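Local structure of 2-hydroxyethylphosphonate dioxygenase (Streptomyces viridochromogenes, 4YAR) at residues A231-H244 with L279-L291. The protein catalyses the iron-dependent cleavage of 2-hydroxyethylphosphonate by dioxygen to hydroxymethylphosphonate and formate, a step in biosynthesis of the antibiotic phosphinothricin tripeptide. The protein carries 1 engineered substitution. Sequence-based numbering, arbitrary orientation.
Sequences AGSVLDLFLARRAH and LGRALGFDYRVLL
Phe-238 and Phe-285 lead the apolar part of this contact. Their centroids lie 5.4 Å apart with planes at 52°, and Phe-238 CD2 sits over one face of the Phe-285 ring, toward its rim. Gly-280 CA lies under the centre of the opposite face; glycine fits because a CB there would run into Phe-285 O. Phe-285 CG stands between its own backbone N and carbonyl carbon (chi1 68°), which turns the ring back against the helix end. Val-289 CG2 meets the Phe-238 edge at CZ, and Leu-235 CD1 approaches Phe-285 CZ at 3.7 Å, crossing at about a right angle. Leu-290, whose CB points past the helix but whose end swings in, puts CD2 3.6 Å from Val-234 CG1 and also against Phe-238 CE2. Small Ala-231 lets its CA come within 4.8 Å of Leu-290 CA, its CB touching Leu-290 O.

The first helix of the second cro/C1-type helix-turn-helix domain here meets the end of helix 270-283 and the following 3-10 segment 287-290. Leu-260 and Leu-264 of helix 257-265 pack on Leu-235, while Ala-249 of helix 246-253 touches both Leu-239 and Leu-283. Leu-239 CD2 meets Leu-283 CD1 at 3.5 Å. A Schellman motif ends helix 231-241, with Ala-243 at positive phi and His-244 N bonded to Leu-239 O; Leu-283 CD1 lies over a face of the His-244 ring as a CH-pi contact.

The direct hydrogen bonds across the contact all come from Arg-242, long enough to span both helix ends. NE donates to Leu-283 O (3.1 Å, 137°) and NH2 to Gly-284 O, both from above the carbonyl planes, while NH1 turns back to Phe-238 O in the guanidinium plane. With three carbonyls engaged, the flat group is fixed in rotation, and Phe-285 CB lies over one face. Gly-284 turns the chain out of helix 270-283 at positive phi, where a CB would jam against Leu-283 O; a water bridges its O to Arg-242 NH2.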
ATOM      1  N   ALA A 231      -9.013   2.938 -23.873  1.00 23.72           N
ATOM      2  CA  ALA A 231      -8.156   1.988 -24.549  1.00 22.89           C
ATOM      3  C   ALA A 231      -7.546   2.734 -25.737  1.00 21.25           C
ATOM      4  O   ALA A 231      -6.384   2.551 -26.039  1.00 20.34           O
ATOM      5  CB  ALA A 231      -8.913   0.731 -24.971  1.00 23.57           C
ATOM      6  N   GLY A 232      -8.324   3.538 -26.429  1.00 21.74           N
ATOM      7  CA  GLY A 232      -7.788   4.205 -27.624  1.00 23.82           C
ATOM      8  C   GLY A 232      -6.739   5.223 -27.365  1.00 23.56           C
ATOM      9  O   GLY A 232      -5.765   5.337 -28.137  1.00 23.69           O
ATOM     10  N   SER A 233      -6.929   6.006 -26.309  1.00 22.30           N
ATOM     11  CA  SER A 233      -5.991   7.130 -26.032  1.00 24.87           C
ATOM     12  C   SER A 233      -4.699   6.530 -25.588  1.00 20.98           C
ATOM     13  O   SER A 233      -3.636   6.986 -26.020  1.00 19.79           O
ATOM     14  CB  SER A 233      -6.492   8.127 -24.988  1.00 25.01           C
ATOM     15  OG  SER A 233      -6.640   7.540 -23.724  1.00 28.56           O
ATOM     16  N   VAL A 234      -4.770   5.527 -24.695  1.00 18.70           N
ATOM     17  CA  VAL A 234      -3.577   4.810 -24.304  1.00 17.96           C
ATOM     18  C   VAL A 234      -2.892   4.104 -25.505  1.00 17.74           C
ATOM     19  O   VAL A 234      -1.657   4.213 -25.690  1.00 18.20           O
ATOM     20  CB  VAL A 234      -3.826   3.862 -23.101  1.00 19.71           C
ATOM     21  CG1 VAL A 234      -2.517   3.161 -22.713  1.00 19.69           C
ATOM     22  CG2 VAL A 234      -4.352   4.630 -21.893  1.00 22.07           C
ATOM     23  N   LEU A 235      -3.646   3.374 -26.325  1.00 16.41           N
ATOM     24  CA  LEU A 235      -3.042   2.664 -27.431  1.00 16.78           C
ATOM     25  C   LEU A 235      -2.309   3.660 -28.351  1.00 16.48           C
ATOM     26  O   LEU A 235      -1.225   3.401 -28.842  1.00 17.68           O
ATOM     27  CB  LEU A 235      -4.108   1.906 -28.245  1.00 15.90           C
ATOM     28  CG  LEU A 235      -3.574   1.251 -29.499  1.00 16.24           C
ATOM     29  CD1 LEU A 235      -2.505   0.203 -29.264  1.00 16.21           C
ATOM     30  CD2 LEU A 235      -4.662   0.619 -30.390  1.00 18.39           C
ATOM     31  N   ASP A 236      -2.870   4.823 -28.558  1.00 16.86           N
ATOM     32  CA  ASP A 236      -2.240   5.770 -29.493  1.00 16.57           C
ATOM     33  C   ASP A 236      -0.906   6.293 -28.944  1.00 17.16           C
ATOM     34  O   ASP A 236       0.004   6.571 -29.700  1.00 18.95           O
ATOM     35  CB  ASP A 236      -3.142   6.972 -29.749  1.00 18.46           C
ATOM     36  CG  ASP A 236      -4.241   6.682 -30.723  1.00 19.10           C
ATOM     37  OD1 ASP A 236      -4.148   5.772 -31.502  1.00 22.25           O
ATOM     38  OD2 ASP A 236      -5.233   7.414 -30.675  1.00 22.34           O
ATOM     39  N   LEU A 237      -0.801   6.356 -27.645  1.00 16.81           N
ATOM     40  CA  LEU A 237       0.502   6.749 -27.040  1.00 16.54           C
ATOM     41  C   LEU A 237       1.484   5.550 -27.217  1.00 17.44           C
ATOM     42  O   LEU A 237       2.671   5.745 -27.499  1.00 17.42           O
ATOM     43  CB  LEU A 237       0.318   7.099 -25.611  1.00 18.76           C
ATOM     44  CG  LEU A 237      -0.465   8.402 -25.398  1.00 22.68           C
ATOM     45  CD1 LEU A 237      -0.851   8.560 -23.917  1.00 24.80           C
ATOM     46  CD2 LEU A 237       0.364   9.578 -25.929  1.00 27.39           C
ATOM     47  N   PHE A 238       0.991   4.316 -27.039  1.00 16.81           N
ATOM     48  CA  PHE A 238       1.841   3.148 -27.296  1.00 15.49           C
ATOM     49  C   PHE A 238       2.320   3.080 -28.761  1.00 16.92           C
ATOM     50  O   PHE A 238       3.476   2.706 -29.058  1.00 19.72           O
ATOM     51  CB  PHE A 238       1.173   1.864 -26.999  1.00 16.49           C
ATOM     52  CG  PHE A 238       0.850   1.625 -25.551  1.00 15.17           C
ATOM     53  CD1 PHE A 238       1.296   2.448 -24.525  1.00 17.86           C
ATOM     54  CD2 PHE A 238       0.202   0.474 -25.222  1.00 17.07           C
ATOM     55  CE1 PHE A 238       0.973   2.177 -23.217  1.00 18.45           C
ATOM     56  CE2 PHE A 238      -0.115   0.179 -23.913  1.00 17.36           C
ATOM     57  CZ  PHE A 238       0.347   1.006 -22.903  1.00 17.42           C
ATOM     58  N   LEU A 239       1.452   3.442 -29.686  1.00 17.01           N
ATOM     59  CA  LEU A 239       1.835   3.342 -31.084  1.00 18.40           C
ATOM     60  C   LEU A 239       2.855   4.438 -31.451  1.00 18.86           C
ATOM     61  O   LEU A 239       3.859   4.128 -32.111  1.00 20.32           O
ATOM     62  CB  LEU A 239       0.584   3.368 -31.990  1.00 18.38           C
ATOM     63  CG  LEU A 239      -0.383   2.228 -31.772  1.00 19.92           C
ATOM     64  CD1 LEU A 239      -1.557   2.359 -32.807  1.00 22.14           C
ATOM     65  CD2 LEU A 239       0.271   0.894 -31.810  1.00 19.40           C
ATOM     66  N   ALA A 240       2.583   5.679 -31.055  1.00 17.67           N
ATOM     67  CA  ALA A 240       3.554   6.792 -31.197  1.00 20.16           C
ATOM     68  C   ALA A 240       4.917   6.491 -30.639  1.00 19.30           C
ATOM     69  O   ALA A 240       5.970   6.778 -31.256  1.00 18.88           O
ATOM     70  CB  ALA A 240       2.985   8.067 -30.613  1.00 20.25           C
ATOM     71  N   ARG A 241       4.921   5.790 -29.493  1.00 19.21           N
ATOM     72  CA  ARG A 241       6.133   5.370 -28.915  1.00 19.55           C
ATOM     73  C   ARG A 241       6.973   4.547 -29.858  1.00 19.77           C
ATOM     74  O   ARG A 241       8.194   4.652 -29.841  1.00 20.39           O
ATOM     75  CB  ARG A 241       5.895   4.596 -27.609  1.00 19.69           C
ATOM     76  CG  ARG A 241       7.150   4.251 -26.863  1.00 20.52           C
ATOM     77  CD  ARG A 241       7.416   5.210 -25.762  1.00 21.91           C
ATOM     78  NE  ARG A 241       8.498   4.813 -24.839  1.00 23.01           N
ATOM     79  CZ  ARG A 241       9.616   5.508 -24.655  1.00 21.16           C
ATOM     80  NH1 ARG A 241       9.906   6.533 -25.450  1.00 21.45           N
ATOM     81  NH2 ARG A 241      10.495   5.132 -23.751  1.00 21.45           N
ATOM     82  N   ARG A 242       6.326   3.686 -30.614  1.00 18.95           N
ATOM     83  CA  ARG A 242       6.926   2.766 -31.533  1.00 17.78           C
ATOM     84  C   ARG A 242       6.962   3.235 -32.967  1.00 16.65           C
ATOM     85  O   ARG A 242       7.214   2.441 -33.859  1.00 17.69           O
ATOM     86  CB  ARG A 242       6.166   1.456 -31.482  1.00 18.21           C
ATOM     87  CG  ARG A 242       6.228   0.798 -30.082  1.00 19.03           C
ATOM     88  CD  ARG A 242       5.155  -0.196 -29.781  1.00 18.59           C
ATOM     89  NE  ARG A 242       5.483  -0.846 -28.496  1.00 19.79           N
ATOM     90  CZ  ARG A 242       5.291  -0.309 -27.300  1.00 19.88           C
ATOM     91  NH1 ARG A 242       4.702   0.856 -27.170  1.00 17.60           N
ATOM     92  NH2 ARG A 242       5.672  -0.985 -26.219  1.00 19.19           N
ATOM     93  N   ALA A 243       6.751   4.519 -33.177  1.00 16.90           N
ATOM     94  CA  ALA A 243       6.760   5.153 -34.513  1.00 18.93           C
ATOM     95  C   ALA A 243       5.807   4.433 -35.444  1.00 19.33           C
ATOM     96  O   ALA A 243       6.100   4.171 -36.634  1.00 17.32           O
ATOM     97  CB  ALA A 243       8.167   5.189 -35.075  1.00 19.00           C
ATOM     98  N   HIS A 244       4.660   4.138 -34.865  1.00 17.55           N
ATOM     99  CA  HIS A 244       3.524   3.526 -35.594  1.00 18.14           C
ATOM    100  C   HIS A 244       2.309   4.411 -35.575  1.00 18.49           C
ATOM    101  O   HIS A 244       2.089   5.202 -34.647  1.00 18.02           O
ATOM    102  CB  HIS A 244       3.167   2.144 -35.006  1.00 17.21           C
ATOM    103  CG  HIS A 244       3.846   0.980 -35.650  1.00 21.00           C
ATOM    104  ND1 HIS A 244       4.778   0.203 -34.992  1.00 21.83           N
ATOM    105  CD2 HIS A 244       3.667   0.381 -36.858  1.00 19.49           C
ATOM    106  CE1 HIS A 244       5.204  -0.763 -35.780  1.00 17.44           C
ATOM    107  NE2 HIS A 244       4.522  -0.696 -36.904  1.00 25.07           N
ATOM    108  N   LEU A 279      -2.363  -7.464 -31.500  1.00 22.06           N
ATOM    109  CA  LEU A 279      -1.573  -6.245 -31.645  1.00 21.79           C
ATOM    110  C   LEU A 279      -0.408  -6.154 -30.667  1.00 20.30           C
ATOM    111  O   LEU A 279       0.734  -5.812 -31.045  1.00 20.18           O
ATOM    112  CB  LEU A 279      -2.446  -5.010 -31.440  1.00 27.67           C
ATOM    113  CG  LEU A 279      -2.577  -4.085 -32.625  1.00 34.74           C
ATOM    114  CD1 LEU A 279      -3.591  -4.651 -33.602  1.00 38.78           C
ATOM    115  CD2 LEU A 279      -3.062  -2.744 -32.126  1.00 33.78           C
ATOM    116  N   GLY A 280      -0.668  -6.496 -29.399  1.00 17.50           N
ATOM    117  CA  GLY A 280       0.422  -6.464 -28.410  1.00 17.64           C
ATOM    118  C   GLY A 280       1.550  -7.404 -28.718  1.00 16.06           C
ATOM    119  O   GLY A 280       2.730  -7.080 -28.481  1.00 17.83           O
ATOM    120  N   ARG A 281       1.216  -8.595 -29.150  1.00 19.97           N
ATOM    121  CA  ARG A 281       2.256  -9.601 -29.532  1.00 23.27           C
ATOM    122  C   ARG A 281       3.103  -9.043 -30.650  1.00 23.78           C
ATOM    123  O   ARG A 281       4.333  -9.159 -30.635  1.00 23.01           O
ATOM    124  CB  ARG A 281       1.642 -10.929 -30.090  1.00 29.22           C
ATOM    125  CG  ARG A 281       1.048 -11.858 -29.053  1.00 41.85           C
ATOM    126  CD  ARG A 281       0.892 -13.297 -29.584  1.00 51.69           C
ATOM    127  NE  ARG A 281      -0.032 -14.065 -28.744  1.00 56.85           N
ATOM    128  CZ  ARG A 281      -1.356 -14.156 -28.906  1.00 59.85           C
ATOM    129  NH1 ARG A 281      -1.988 -13.545 -29.908  1.00 58.21           N
ATOM    130  NH2 ARG A 281      -2.061 -14.888 -28.045  1.00 62.77           N
ATOM    131  N   ALA A 282       2.442  -8.429 -31.635  1.00 23.73           N
ATOM    132  CA  ALA A 282       3.138  -7.981 -32.841  1.00 22.51           C
ATOM    133  C   ALA A 282       4.026  -6.794 -32.600  1.00 22.97           C
ATOM    134  O   ALA A 282       5.088  -6.713 -33.205  1.00 21.06           O
ATOM    135  CB  ALA A 282       2.148  -7.647 -33.928  1.00 22.82           C
ATOM    136  N   LEU A 283       3.572  -5.858 -31.773  1.00 21.61           N
ATOM    137  CA  LEU A 283       4.270  -4.572 -31.490  1.00 24.89           C
ATOM    138  C   LEU A 283       5.091  -4.496 -30.220  1.00 23.78           C
ATOM    139  O   LEU A 283       5.878  -3.537 -29.996  1.00 21.83           O
ATOM    140  CB  LEU A 283       3.234  -3.453 -31.466  1.00 26.52           C
ATOM    141  CG  LEU A 283       2.490  -3.130 -32.778  1.00 32.65           C
ATOM    142  CD1 LEU A 283       2.517  -1.605 -32.906  1.00 36.36           C
ATOM    143  CD2 LEU A 283       3.116  -3.681 -34.038  1.00 32.65           C
ATOM    144  N   GLY A 284       4.949  -5.514 -29.369  1.00 21.99           N
ATOM    145  CA  GLY A 284       5.780  -5.581 -28.176  1.00 20.59           C
ATOM    146  C   GLY A 284       5.198  -4.812 -26.991  1.00 18.50           C
ATOM    147  O   GLY A 284       5.934  -4.086 -26.308  1.00 18.33           O
ATOM    148  N   PHE A 285       3.903  -4.938 -26.734  1.00 16.46           N
ATOM    149  CA  PHE A 285       3.304  -4.378 -25.539  1.00 18.65           C
ATOM    150  C   PHE A 285       2.328  -5.340 -24.864  1.00 18.41           C
ATOM    151  O   PHE A 285       1.919  -6.334 -25.459  1.00 18.17           O
ATOM    152  CB  PHE A 285       2.644  -2.981 -25.811  1.00 18.76           C
ATOM    153  CG  PHE A 285       1.446  -3.011 -26.679  1.00 18.87           C
ATOM    154  CD1 PHE A 285       0.199  -3.336 -26.170  1.00 19.59           C
ATOM    155  CD2 PHE A 285       1.528  -2.585 -28.016  1.00 21.22           C
ATOM    156  CE1 PHE A 285      -0.916  -3.345 -26.986  1.00 22.17           C
ATOM    157  CE2 PHE A 285       0.405  -2.580 -28.809  1.00 20.68           C
ATOM    158  CZ  PHE A 285      -0.798  -2.967 -28.320  1.00 21.61           C
ATOM    159  N   ASP A 286       1.975  -5.019 -23.626  1.00 17.43           N
ATOM    160  CA  ASP A 286       1.055  -5.842 -22.823  1.00 17.01           C
ATOM    161  C   ASP A 286      -0.377  -5.309 -22.939  1.00 16.54           C
ATOM    162  O   ASP A 286      -0.720  -4.220 -22.484  1.00 18.83           O
ATOM    163  CB  ASP A 286       1.532  -5.814 -21.389  1.00 18.55           C
ATOM    164  CG  ASP A 286       0.747  -6.763 -20.489  1.00 19.79           C
ATOM    165  OD1 ASP A 286      -0.368  -7.261 -20.799  1.00 16.72           O
ATOM    166  OD2 ASP A 286       1.312  -7.058 -19.432  1.00 19.68           O
ATOM    167  N   TYR A 287      -1.221  -6.090 -23.621  1.00 17.36           N
ATOM    168  CA  TYR A 287      -2.561  -5.698 -23.864  1.00 16.54           C
ATOM    169  C   TYR A 287      -3.387  -5.487 -22.599  1.00 16.16           C
ATOM    170  O   TYR A 287      -4.361  -4.755 -22.624  1.00 15.55           O
ATOM    171  CB  TYR A 287      -3.282  -6.770 -24.784  1.00 16.96           C
ATOM    172  CG  TYR A 287      -3.659  -8.034 -24.009  1.00 18.15           C
ATOM    173  CD1 TYR A 287      -2.696  -9.020 -23.683  1.00 19.77           C
ATOM    174  CD2 TYR A 287      -4.945  -8.191 -23.477  1.00 19.41           C
ATOM    175  CE1 TYR A 287      -3.052 -10.138 -22.950  1.00 19.44           C
ATOM    176  CE2 TYR A 287      -5.287  -9.316 -22.682  1.00 18.14           C
ATOM    177  CZ  TYR A 287      -4.367 -10.281 -22.459  1.00 19.05           C
ATOM    178  OH  TYR A 287      -4.684 -11.347 -21.631  1.00 20.44           O
ATOM    179  N   ARG A 288      -2.986  -6.101 -21.492  1.00 15.44           N
ATOM    180  CA  ARG A 288      -3.818  -6.042 -20.286  1.00 17.03           C
ATOM    181  C   ARG A 288      -4.106  -4.615 -19.749  1.00 17.45           C
ATOM    182  O   ARG A 288      -5.184  -4.332 -19.205  1.00 18.05           O
ATOM    183  CB  ARG A 288      -3.278  -7.011 -19.223  1.00 16.62           C
ATOM    184  CG  ARG A 288      -3.277  -8.419 -19.651  1.00 17.68           C
ATOM    185  CD  ARG A 288      -2.583  -9.374 -18.696  1.00 17.99           C
ATOM    186  NE  ARG A 288      -1.204  -9.051 -18.570  1.00 19.68           N
ATOM    187  CZ  ARG A 288      -0.354  -9.614 -17.756  1.00 21.52           C
ATOM    188  NH1 ARG A 288       0.883  -9.176 -17.768  1.00 21.83           N
ATOM    189  NH2 ARG A 288      -0.702 -10.604 -16.931  1.00 22.25           N
ATOM    190  N   VAL A 289      -3.114  -3.704 -19.878  1.00 16.89           N
ATOM    191  CA  VAL A 289      -3.268  -2.375 -19.450  1.00 17.45           C
ATOM    192  C   VAL A 289      -4.201  -1.540 -20.300  1.00 19.02           C
ATOM    193  O   VAL A 289      -4.531  -0.421 -19.905  1.00 19.97           O
ATOM    194  CB  VAL A 289      -1.906  -1.688 -19.142  1.00 18.47           C
ATOM    195  CG1 VAL A 289      -1.015  -2.601 -18.320  1.00 19.41           C
ATOM    196  CG2 VAL A 289      -1.170  -1.311 -20.410  1.00 20.47           C
ATOM    197  N   LEU A 290      -4.688  -2.088 -21.441  1.00 18.44           N
ATOM    198  CA  LEU A 290      -5.705  -1.434 -22.257  1.00 20.53           C
ATOM    199  C   LEU A 290      -7.148  -1.868 -21.916  1.00 20.87           C
ATOM    200  O   LEU A 290      -8.113  -1.243 -22.375  1.00 19.80           O
ATOM    201  CB  LEU A 290      -5.485  -1.698 -23.756  1.00 20.22           C
ATOM    202  CG  LEU A 290      -4.138  -1.314 -24.307  1.00 21.48           C
ATOM    203  CD1 LEU A 290      -3.964  -1.732 -25.756  1.00 24.94           C
ATOM    204  CD2 LEU A 290      -3.964   0.202 -24.226  1.00 21.44           C
ATOM    205  N   LEU A 291      -7.300  -2.858 -21.053  1.00 20.08           N
ATOM    206  CA  LEU A 291      -8.637  -3.320 -20.685  1.00 21.14           C
ATOM    207  C   LEU A 291      -9.233  -2.336 -19.638  1.00 19.72           C
ATOM    208  O   LEU A 291      -8.475  -1.657 -18.870  1.00 18.22           O
ATOM    209  CB  LEU A 291      -8.551  -4.758 -20.172  1.00 23.38           C
ATOM    210  CG  LEU A 291      -7.942  -5.821 -21.120  1.00 29.24           C
ATOM    211  CD1 LEU A 291      -7.954  -7.199 -20.484  1.00 29.79           C
ATOM    212  CD2 LEU A 291      -8.610  -5.911 -22.463  1.00 31.28           C
TER
HETATM  213  O   HOH W   1       8.063  -2.751 -26.880  1.00 29.92           O